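Local coordinates for 1,3-alpha-isomaltosidase (Kribbella flavida DSM 17836, PDB 5X3I), which hydrolyses the alpha-1,3-glucosidic linkages of the cyclic tetrasaccharide cyclobis-(1-6)-alpha-nigerosyl inside the cell, yielding isomaltose, at residues S140-E151 with W164-R175; L203-Y211 with R219-A227. The protein carries 1 engineered substitution. One frame throughout, in Å; residues are numbered along the deposited sequence.

Contact 1: S140-E151 with W164-R175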
loop_
_atom_site.group_PDB
_atom_site.type_symbol
_atom_site.label_atom_id
_atom_site.label_comp_id
_atom_site.label_asym_id
_atom_site.label_seq_id
_atom_site.Cartn_x
_atom_site.Cartn_y
_atom_site.Cartn_z
ATOM N N SER A 140 29.115 -10.480 14.481
ATOM C CA SER A 140 29.720 -11.646 13.859
ATOM C C SER A 140 29.557 -11.604 12.346
ATOM O O SER A 140 28.434 -11.552 11.850
ATOM C CB SER A 140 29.097 -12.927 14.412
ATOM O OG SER A 140 29.147 -12.956 15.824
ATOM N N PRO A 141 30.672 -11.633 11.605
ATOM C CA PRO A 141 30.654 -11.600 10.139
ATOM C C PRO A 141 29.986 -12.828 9.534
ATOM O O PRO A 141 30.031 -13.900 10.125
ATOM C CB PRO A 141 32.137 -11.556 9.772
ATOM C CG PRO A 141 32.816 -12.220 10.913
ATOM C CD PRO A 141 32.033 -11.824 12.134
ATOM N N ALA A 142 29.378 -12.667 8.367
ATOM C CA ALA A 142 28.651 -13.759 7.731
ATOM C C ALA A 142 29.222 -14.098 6.365
ATOM O O ALA A 142 29.898 -13.286 5.746
ATOM C CB ALA A 142 27.171 -13.415 7.608
ATOM N N VAL A 143 28.945 -15.308 5.898
ATOM C CA VAL A 143 29.410 -15.739 4.591
ATOM C C VAL A 143 28.353 -16.527 3.834
ATOM O O VAL A 143 27.529 -17.217 4.429
ATOM C CB VAL A 143 30.680 -16.624 4.693
ATOM C CG1 VAL A 143 31.823 -15.872 5.367
ATOM C CG2 VAL A 143 30.373 -17.921 5.419
ATOM N N TRP A 144 28.415 -16.440 2.513
ATOM C CA TRP A 144 27.565 -17.229 1.642
ATOM C C TRP A 144 28.212 -18.569 1.317
ATOM O O TRP A 144 29.352 -18.624 0.871
ATOM C CB TRP A 144 27.274 -16.474 0.348
ATOM C CG TRP A 144 26.325 -15.327 0.492
ATOM C CD1 TRP A 144 26.641 -14.006 0.523
ATOM C CD2 TRP A 144 24.897 -15.403 0.612
ATOM N NE1 TRP A 144 25.500 -13.248 0.648
ATOM C CE2 TRP A 144 24.416 -14.083 0.710
ATOM C CE3 TRP A 144 23.981 -16.459 0.646
ATOM C CZ2 TRP A 144 23.058 -13.789 0.838
ATOM C CZ3 TRP A 144 22.638 -16.168 0.779
ATOM C CH2 TRP A 144 22.188 -14.841 0.873
ATOM N N THR A 145 27.464 -19.643 1.521
ATOM C CA THR A 145 27.961 -20.990 1.287
ATOM C C THR A 145 26.865 -21.863 0.707
ATOM O O THR A 145 25.685 -21.625 0.961
ATOM C CB THR A 145 28.466 -21.635 2.588
ATOM O OG1 THR A 145 28.823 -22.995 2.341
ATOM C CG2 THR A 145 27.389 -21.595 3.661
ATOM N N ALA A 146 27.253 -22.880 -0.057
ATOM C CA ALA A 146 26.302 -23.886 -0.518
ATOM C C ALA A 146 26.209 -25.050 0.460
ATOM O O ALA A 146 25.352 -25.915 0.312
ATOM C CB ALA A 146 26.676 -24.385 -1.893
ATOM N N ASP A 147 27.083 -25.067 1.462
ATOM C CA ASP A 147 27.072 -26.118 2.477
ATOM C C ASP A 147 26.153 -25.761 3.651
ATOM O O ASP A 147 26.330 -24.721 4.281
ATOM C CB ASP A 147 28.488 -26.382 3.009
ATOM C CG ASP A 147 29.492 -26.677 1.904
ATOM O OD1 ASP A 147 29.379 -27.743 1.280
ATOM O OD2 ASP A 147 30.395 -25.851 1.669
ATOM N N GLY A 148 25.196 -26.630 3.967
ATOM C CA GLY A 148 24.296 -26.378 5.083
ATOM C C GLY A 148 23.286 -27.476 5.333
ATOM O O GLY A 148 23.131 -28.379 4.520
ATOM N N VAL A 149 22.602 -27.400 6.472
ATOM C CA VAL A 149 21.500 -28.315 6.774
ATOM C C VAL A 149 20.192 -27.797 6.187
ATOM O O VAL A 149 19.179 -28.490 6.201
ATOM C CB VAL A 149 21.301 -28.518 8.295
ATOM C CG1 VAL A 149 22.611 -28.863 8.973
ATOM C CG2 VAL A 149 20.658 -27.286 8.927
ATOM N N GLY A 150 20.226 -26.570 5.678
ATOM C CA GLY A 150 19.036 -25.921 5.160
ATOM C C GLY A 150 18.560 -26.464 3.833
ATOM O O GLY A 150 19.344 -26.997 3.050
ATOM N N GLU A 151 17.267 -26.307 3.574
ATOM C CA GLU A 151 16.662 -26.781 2.338
ATOM C C GLU A 151 15.765 -25.734 1.696
ATOM O O GLU A 151 15.068 -24.981 2.375
ATOM C CB GLU A 151 15.833 -28.039 2.584
ATOM C CG GLU A 151 16.536 -29.134 3.344
ATOM C CD GLU A 151 15.574 -30.202 3.810
ATOM O OE1 GLU A 151 14.480 -30.315 3.217
ATOM O OE2 GLU A 151 15.904 -30.920 4.778
ATOM N N TRP A 164 23.320 -20.268 1.360
ATOM C CA TRP A 164 22.894 -19.810 2.668
ATOM C C TRP A 164 23.862 -18.789 3.232
ATOM O O TRP A 164 25.076 -18.947 3.115
ATOM C CB TRP A 164 22.773 -20.994 3.617
ATOM C CG TRP A 164 21.971 -22.083 3.031
ATOM C CD1 TRP A 164 22.432 -23.165 2.346
ATOM C CD2 TRP A 164 20.545 -22.187 3.038
ATOM N NE1 TRP A 164 21.383 -23.947 1.938
ATOM C CE2 TRP A 164 20.212 -23.368 2.352
ATOM C CE3 TRP A 164 19.520 -21.400 3.567
ATOM C CZ2 TRP A 164 18.895 -23.781 2.174
ATOM C CZ3 TRP A 164 18.208 -21.817 3.395
ATOM C CH2 TRP A 164 17.909 -22.995 2.704
ATOM N N LEU A 165 23.322 -17.737 3.834
ATOM C CA LEU A 165 24.142 -16.736 4.494
ATOM C C LEU A 165 24.255 -17.103 5.957
ATOM O O LEU A 165 23.270 -17.063 6.695
ATOM C CB LEU A 165 23.547 -15.341 4.335
ATOM C CG LEU A 165 24.357 -14.190 4.940
ATOM C CD1 LEU A 165 25.682 -13.995 4.189
ATOM C CD2 LEU A 165 23.554 -12.899 4.949
ATOM N N VAL A 166 25.464 -17.471 6.374
ATOM C CA VAL A 166 25.662 -18.039 7.698
ATOM C C VAL A 166 26.718 -17.285 8.492
ATOM O O VAL A 166 27.627 -16.693 7.931
ATOM C CB VAL A 166 26.056 -19.524 7.613
ATOM C CG1 VAL A 166 25.051 -20.283 6.779
ATOM C CG2 VAL A 166 27.448 -19.682 7.014
ATOM N N SER A 167 26.566 -17.298 9.806
ATOM C CA SER A 167 27.577 -16.779 10.711
ATOM C C SER A 167 27.590 -17.656 11.952
ATOM O O SER A 167 26.882 -18.661 12.012
ATOM C CB SER A 167 27.294 -15.325 11.089
ATOM O OG SER A 167 26.318 -15.252 12.112
ATOM N N SER A 168 28.376 -17.266 12.949
ATOM C CA SER A 168 28.415 -18.000 14.207
ATOM C C SER A 168 27.066 -17.939 14.913
ATOM O O SER A 168 26.780 -18.755 15.782
ATOM C CB SER A 168 29.508 -17.448 15.122
ATOM O OG SER A 168 29.188 -16.146 15.578
ATOM N N GLN A 169 26.245 -16.966 14.534
ATOM C CA GLN A 169 24.917 -16.810 15.116
ATOM C C GLN A 169 23.917 -17.794 14.533
ATOM O O GLN A 169 23.016 -18.239 15.231
ATOM C CB GLN A 169 24.406 -15.380 14.920
ATOM C CG GLN A 169 25.219 -14.329 15.656
ATOM C CD GLN A 169 25.380 -14.650 17.128
ATOM O OE1 GLN A 169 26.461 -15.034 17.573
ATOM N NE2 GLN A 169 24.306 -14.498 17.892
ATOM N N GLY A 170 24.063 -18.121 13.253
ATOM C CA GLY A 170 23.166 -19.067 12.615
ATOM C C GLY A 170 23.012 -18.836 11.126
ATOM O O GLY A 170 23.862 -18.203 10.508
ATOM N N VAL A 171 21.929 -19.356 10.550
ATOM C CA VAL A 171 21.648 -19.137 9.140
ATOM C C VAL A 171 20.664 -17.984 8.968
ATOM O O VAL A 171 19.484 -18.098 9.300
ATOM C CB VAL A 171 21.067 -20.386 8.479
ATOM C CG1 VAL A 171 20.990 -20.186 6.984
ATOM C CG2 VAL A 171 21.911 -21.608 8.819
ATOM N N HIS A 172 21.172 -16.876 8.446
ATOM C CA HIS A 172 20.419 -15.636 8.345
ATOM C C HIS A 172 19.496 -15.541 7.137
ATOM O O HIS A 172 18.363 -15.080 7.257
ATOM C CB HIS A 172 21.397 -14.462 8.356
ATOM C CG HIS A 172 22.314 -14.471 9.538
ATOM N ND1 HIS A 172 21.954 -13.947 10.760
ATOM C CD2 HIS A 172 23.561 -14.973 9.694
ATOM C CE1 HIS A 172 22.950 -14.111 11.615
ATOM N NE2 HIS A 172 23.934 -14.734 10.995
ATOM N N ARG A 173 19.985 -15.966 5.977
ATOM C CA ARG A 173 19.226 -15.867 4.731
ATOM C C ARG A 173 19.459 -17.083 3.854
ATOM O O ARG A 173 20.520 -17.712 3.924
ATOM C CB ARG A 173 19.610 -14.614 3.938
ATOM C CG ARG A 173 19.551 -13.319 4.716
ATOM C CD ARG A 173 19.679 -12.112 3.815
ATOM N NE ARG A 173 19.603 -10.891 4.603
ATOM C CZ ARG A 173 19.753 -9.666 4.116
ATOM N NH1 ARG A 173 19.999 -9.472 2.835
ATOM N NH2 ARG A 173 19.666 -8.630 4.926
ATOM N N GLY A 174 18.442 -17.452 3.085
ATOM C CA GLY A 174 18.619 -18.319 1.937
ATOM C C GLY A 174 18.648 -17.533 0.643
ATOM O O GLY A 174 18.131 -16.412 0.569
ATOM N N ARG A 175 19.210 -18.143 -0.393
ATOM C CA ARG A 175 19.233 -17.569 -1.728
ATOM C C ARG A 175 19.251 -18.672 -2.785
ATOM O O ARG A 175 19.854 -19.722 -2.579
ATOM C CB ARG A 175 20.434 -16.644 -1.890
ATOM C CG ARG A 175 20.525 -15.976 -3.241
ATOM C CD ARG A 175 21.297 -14.671 -3.162
ATOM N NE ARG A 175 22.735 -14.877 -3.053
ATOM C CZ ARG A 175 23.604 -13.914 -2.769
ATOM N NH1 ARG A 175 23.180 -12.677 -2.548
ATOM N NH2 ARG A 175 24.898 -14.186 -2.700
HETATM O O HOH W 1 30.557 -15.028 12.315
#
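The indole of W144 is sandwiched between two side chains of 164-175, L165 on one face and R175 on the other. L165 CB stands 3.6 Å from the centroid of the six-membered ring of W144, almost straight above it in a CH-pi contact, while L165 CD1 reaches along the same face to the pyrrole side. On the opposite face the R175 guanidinium lies flat, its plane only 14° from that of the indole; R175 CZ is 3.7 Å from the six-membered-ring centroid of W144, a cation-pi stack. The arginine chain runs extended as far as CD and then bends (chi3 76°), which folds its flat end back over the ring. E163 and E259 hold the same guanidinium by salt bridges, fixing its rotation and probably steadying its charge.

Alongside these side chains the backbones pair antiparallel. V143 and V166 exchange two hydrogen bonds, V143 N to V166 O and V166 N to V143 O, each 2.8 Å; T145 and W164 form the next hydrogen-bonded pair. V143, T145, W164 and V166 project from the sheet face opposite the one that carries W144 and L165. There V143 CG2 meets V166 CG2 at 3.8 Å, and the W164 indole runs out against 146-151, where G150 CA lies 4.0 Å from the centroid of the six-membered ring of W164, a CH-pi contact. At the other end S167 CB sits 3.2 Å from P141 O.

Strand 143-145 is one edge strand of a six-stranded antiparallel sheet; next to it come 159-167 and then 170-179, whose classic bulge sets H172 and R173 together opposite L165. Strand 255-261 follows and supplies E259, while L44 and L46 from an N-terminal loop pack on L165.

Contact 2: L203-Y211 with R219-A227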
loop_
_atom_site.group_PDB
_atom_site.type_symbol
_atom_site.label_atom_id
_atom_site.label_comp_id
_atom_site.label_asym_id
_atom_site.label_seq_id
_atom_site.Cartn_x
_atom_site.Cartn_y
_atom_site.Cartn_z
ATOM N N LEU A 203 14.523 -5.614 -7.132
ATOM C CA LEU A 203 13.372 -5.209 -6.329
ATOM C C LEU A 203 13.291 -6.085 -5.094
ATOM O O LEU A 203 13.970 -7.112 -5.016
ATOM C CB LEU A 203 12.067 -5.299 -7.130
ATOM C CG LEU A 203 11.559 -6.687 -7.531
ATOM C CD1 LEU A 203 10.032 -6.716 -7.627
ATOM C CD2 LEU A 203 12.163 -7.121 -8.840
ATOM N N ASP A 204 12.494 -5.668 -4.113
ATOM C CA ASP A 204 12.259 -6.515 -2.958
ATOM C C ASP A 204 10.774 -6.523 -2.560
ATOM O O ASP A 204 9.974 -5.839 -3.176
ATOM C CB ASP A 204 13.141 -6.072 -1.787
ATOM C CG ASP A 204 12.808 -4.672 -1.257
ATOM O OD1 ASP A 204 11.983 -3.940 -1.839
ATOM O OD2 ASP A 204 13.412 -4.296 -0.232
ATOM N N ALA A 205 10.411 -7.332 -1.571
ATOM C CA ALA A 205 9.057 -7.289 -1.064
ATOM C C ALA A 205 9.056 -6.995 0.419
ATOM O O ALA A 205 9.280 -7.891 1.235
ATOM C CB ALA A 205 8.370 -8.608 -1.340
ATOM N N VAL A 206 8.718 -5.760 0.765
ATOM C CA VAL A 206 8.553 -5.371 2.151
ATOM C C VAL A 206 7.558 -4.211 2.225
ATOM O O VAL A 206 7.625 -3.263 1.436
ATOM C CB VAL A 206 9.915 -4.984 2.810
ATOM C CG1 VAL A 206 10.610 -3.852 2.051
ATOM C CG2 VAL A 206 9.723 -4.621 4.262
ATOM N N VAL A 207 6.681 -4.255 3.217
ATOM C CA VAL A 207 5.667 -3.222 3.343
ATOM C C VAL A 207 6.345 -1.935 3.762
ATOM O O VAL A 207 7.063 -1.900 4.757
ATOM C CB VAL A 207 4.586 -3.606 4.363
ATOM C CG1 VAL A 207 3.630 -2.440 4.589
ATOM C CG2 VAL A 207 3.839 -4.842 3.887
ATOM N N PHE A 208 6.132 -0.881 2.990
ATOM C CA PHE A 208 6.746 0.397 3.311
ATOM C C PHE A 208 5.878 1.542 2.847
ATOM O O PHE A 208 5.297 1.472 1.766
ATOM C CB PHE A 208 8.129 0.497 2.656
ATOM C CG PHE A 208 8.811 1.812 2.865
ATOM C CD1 PHE A 208 9.346 2.141 4.094
ATOM C CD2 PHE A 208 8.932 2.713 1.825
ATOM C CE1 PHE A 208 9.989 3.345 4.285
ATOM C CE2 PHE A 208 9.567 3.920 2.008
ATOM C CZ PHE A 208 10.097 4.239 3.234
ATOM N N GLU A 209 5.829 2.613 3.625
ATOM C CA GLU A 209 5.140 3.785 3.139
ATOM C C GLU A 209 6.153 4.695 2.479
ATOM O O GLU A 209 6.912 5.383 3.140
ATOM C CB GLU A 209 4.432 4.550 4.261
ATOM C CG GLU A 209 3.853 5.872 3.737
ATOM C CD GLU A 209 3.519 6.903 4.806
ATOM O OE1 GLU A 209 3.709 6.664 6.010
ATOM O OE2 GLU A 209 3.034 7.978 4.423
ATOM N N GLN A 210 6.089 4.746 1.163
ATOM C CA GLN A 210 6.893 5.659 0.384
ATOM C C GLN A 210 5.981 6.805 -0.008
ATOM O O GLN A 210 5.006 6.594 -0.729
ATOM C CB GLN A 210 7.469 4.955 -0.840
ATOM C CG GLN A 210 8.056 5.880 -1.886
ATOM C CD GLN A 210 9.129 6.785 -1.325
ATOM O OE1 GLN A 210 10.042 6.333 -0.636
ATOM N NE2 GLN A 210 9.010 8.074 -1.600
ATOM N N TYR A 211 6.236 8.007 0.454
ATOM C CA TYR A 211 5.333 9.120 0.229
ATOM C C TYR A 211 5.568 9.753 -1.130
ATOM O O TYR A 211 6.421 10.541 -1.296
ATOM C CB TYR A 211 5.483 10.147 1.329
ATOM C CG TYR A 211 4.718 11.421 1.117
ATOM C CD1 TYR A 211 3.351 11.429 0.995
ATOM C CD2 TYR A 211 5.369 12.610 1.025
ATOM C CE1 TYR A 211 2.662 12.604 0.798
ATOM C CE2 TYR A 211 4.705 13.777 0.807
ATOM C CZ TYR A 211 3.347 13.767 0.700
ATOM O OH TYR A 211 2.743 14.927 0.516
ATOM N N ARG A 219 9.374 1.206 -4.919
ATOM C CA ARG A 219 8.880 0.662 -3.655
ATOM C C ARG A 219 7.359 0.514 -3.672
ATOM O O ARG A 219 6.700 0.967 -4.606
ATOM C CB ARG A 219 9.327 1.564 -2.498
ATOM C CG ARG A 219 10.842 1.777 -2.460
ATOM C CD ARG A 219 11.279 2.886 -1.506
ATOM N NE ARG A 219 12.738 3.020 -1.497
ATOM C CZ ARG A 219 13.403 4.029 -0.943
ATOM N NH1 ARG A 219 12.752 5.013 -0.340
ATOM N NH2 ARG A 219 14.727 4.052 -0.995
ATOM N N THR A 220 6.796 -0.092 -2.630
ATOM C CA THR A 220 5.354 -0.273 -2.605
ATOM C C THR A 220 4.758 -0.452 -1.206
ATOM O O THR A 220 5.386 -0.995 -0.311
ATOM C CB THR A 220 4.960 -1.482 -3.488
ATOM O OG1 THR A 220 3.538 -1.658 -3.493
ATOM C CG2 THR A 220 5.631 -2.757 -2.986
ATOM N N TYR A 221 3.505 -0.033 -1.063
ATOM C CA TYR A 221 2.720 -0.309 0.130
ATOM C C TYR A 221 2.224 -1.757 0.184
ATOM O O TYR A 221 1.822 -2.242 1.229
ATOM C CB TYR A 221 1.477 0.581 0.198
ATOM C CG TYR A 221 1.624 2.071 -0.003
ATOM C CD1 TYR A 221 1.775 2.913 1.077
ATOM C CD2 TYR A 221 1.498 2.633 -1.259
ATOM C CE1 TYR A 221 1.836 4.267 0.913
ATOM C CE2 TYR A 221 1.552 3.984 -1.438
ATOM C CZ TYR A 221 1.730 4.801 -0.349
ATOM O OH TYR A 221 1.796 6.154 -0.512
ATOM N N LEU A 222 2.186 -2.416 -0.961
ATOM C CA LEU A 222 1.491 -3.691 -1.059
ATOM C C LEU A 222 2.297 -4.716 -1.866
ATOM O O LEU A 222 1.914 -5.068 -2.972
ATOM C CB LEU A 222 0.111 -3.490 -1.695
ATOM C CG LEU A 222 -1.047 -4.383 -1.218
ATOM C CD1 LEU A 222 -2.395 -3.954 -1.847
ATOM C CD2 LEU A 222 -0.792 -5.870 -1.432
ATOM N N PRO A 223 3.441 -5.156 -1.326
ATOM C CA PRO A 223 4.240 -6.191 -1.995
ATOM C C PRO A 223 3.687 -7.588 -1.767
ATOM O O PRO A 223 3.030 -7.783 -0.756
ATOM C CB PRO A 223 5.608 -6.050 -1.334
ATOM C CG PRO A 223 5.290 -5.652 0.061
ATOM C CD PRO A 223 4.013 -4.795 -0.015
ATOM N N MET A 224 3.959 -8.529 -2.672
ATOM C CA MET A 224 3.804 -9.957 -2.380
ATOM C C MET A 224 4.971 -10.778 -2.970
ATOM O O MET A 224 5.387 -10.530 -4.086
ATOM C CB MET A 224 2.496 -10.513 -2.943
ATOM C CG MET A 224 1.236 -9.733 -2.624
ATOM S SD MET A 224 -0.201 -10.585 -3.297
ATOM C CE MET A 224 -1.464 -9.344 -2.928
ATOM N N PRO A 225 5.443 -11.803 -2.247
ATOM C CA PRO A 225 6.514 -12.643 -2.804
ATOM C C PRO A 225 5.947 -13.645 -3.801
ATOM O O PRO A 225 6.000 -14.843 -3.576
ATOM C CB PRO A 225 7.079 -13.344 -1.576
ATOM C CG PRO A 225 5.923 -13.433 -0.635
ATOM C CD PRO A 225 5.098 -12.192 -0.872
ATOM N N PHE A 226 5.351 -13.139 -4.865
ATOM C CA PHE A 226 4.670 -13.979 -5.840
ATOM C C PHE A 226 4.756 -13.318 -7.195
ATOM O O PHE A 226 4.697 -12.104 -7.289
ATOM C CB PHE A 226 3.199 -14.219 -5.451
ATOM C CG PHE A 226 2.319 -14.602 -6.623
ATOM C CD1 PHE A 226 2.150 -15.931 -6.971
ATOM C CD2 PHE A 226 1.695 -13.633 -7.392
ATOM C CE1 PHE A 226 1.359 -16.290 -8.051
ATOM C CE2 PHE A 226 0.905 -13.991 -8.480
ATOM C CZ PHE A 226 0.743 -15.319 -8.809
ATOM N N ALA A 227 4.894 -14.112 -8.247
ATOM C CA ALA A 227 4.892 -13.567 -9.600
ATOM C C ALA A 227 4.541 -14.610 -10.649
ATOM O O ALA A 227 4.728 -15.804 -10.438
ATOM C CB ALA A 227 6.238 -12.961 -9.924
HETATM O O HOH W 2 8.471 -1.388 -0.586
HETATM O O HOH W 3 2.253 7.841 1.508
#
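R219 reaches out to Q210 and F208. Its chain is extended from CG to NE, carrying NH1 to 3.0 Å from Q210 OE1 in a hydrogen bond bent to 140° at the hydrogen, with the oxygen tilted out of the guanidinium plane. A bend at chi2 (56°) turns the glutamine amide toward the arginine, and its NE2 is held by the carbonyl of K212. R219 CD also lies 4.0 Å from F208 CE2, the ring standing nearly perpendicular to the guanidinium; Y33 adds a cation-pi contact to R219.

At T220 the backbone takes over. Its carbonyl takes a weak, long bond from F208 N (3.4 Å from T220 O), and a water accepts from T220 N and lies 2.9 Å from V206 O, to which it probably donates. T220 OG1 accepts from L222 N in an ST turn and is also hydrogen-bonded to the carbonyl of E191.

The Y221 ring runs alongside 208-210. Its CE1 packs 3.8 Å from E209 CG, and a water joins Y221 OH to E209 OE2, donating to the carboxylate and accepting from the phenol. Y221 OH is also hydrogen-bonded to the backbone N of D536.

P223 then lays its ring against 203-211: P223 CB is 3.8 Å from A205 CB, P223 CG rests on the peptide between V206 and V207, and P223 CD touches V207 CG2 at 3.9 Å. Beyond M224 the chain turns its corner at P225, the centre of an inverse gamma turn.

Loops of the N-terminal galactose mutarotase-like domain reach the TIM-barrel active site here, as in other family 31 glycoside hydrolases. At their nearest atoms, the Y221 side chain is about 3 Å from that of E474, probably an active-site residue, and about 4 Å from that of D536, the probable proton donor, consistent with Y221 shaping the pocket wall.

Both contacts lie in the galactose mutarotase-like region and reach the same six-stranded antiparallel sheet at its two outermost strands, 143-145 in contact 1 and 202-205 in contact 2. Their centres are 25 Å apart and they do not touch. Contact 1 is partly buried, about 32 Å from the chain centre and away from the annotated sites; regular strand pairing and a stacked tryptophan and arginine carry it. Contact 2, about 8 Å from that centre, is buried and mostly irregular chain: proline and alanine packing, bridging waters and a single arginine-glutamine bond do the work there, where the mixed five-stranded sheet that contains strand 223-230 approaches the catalytic barrel.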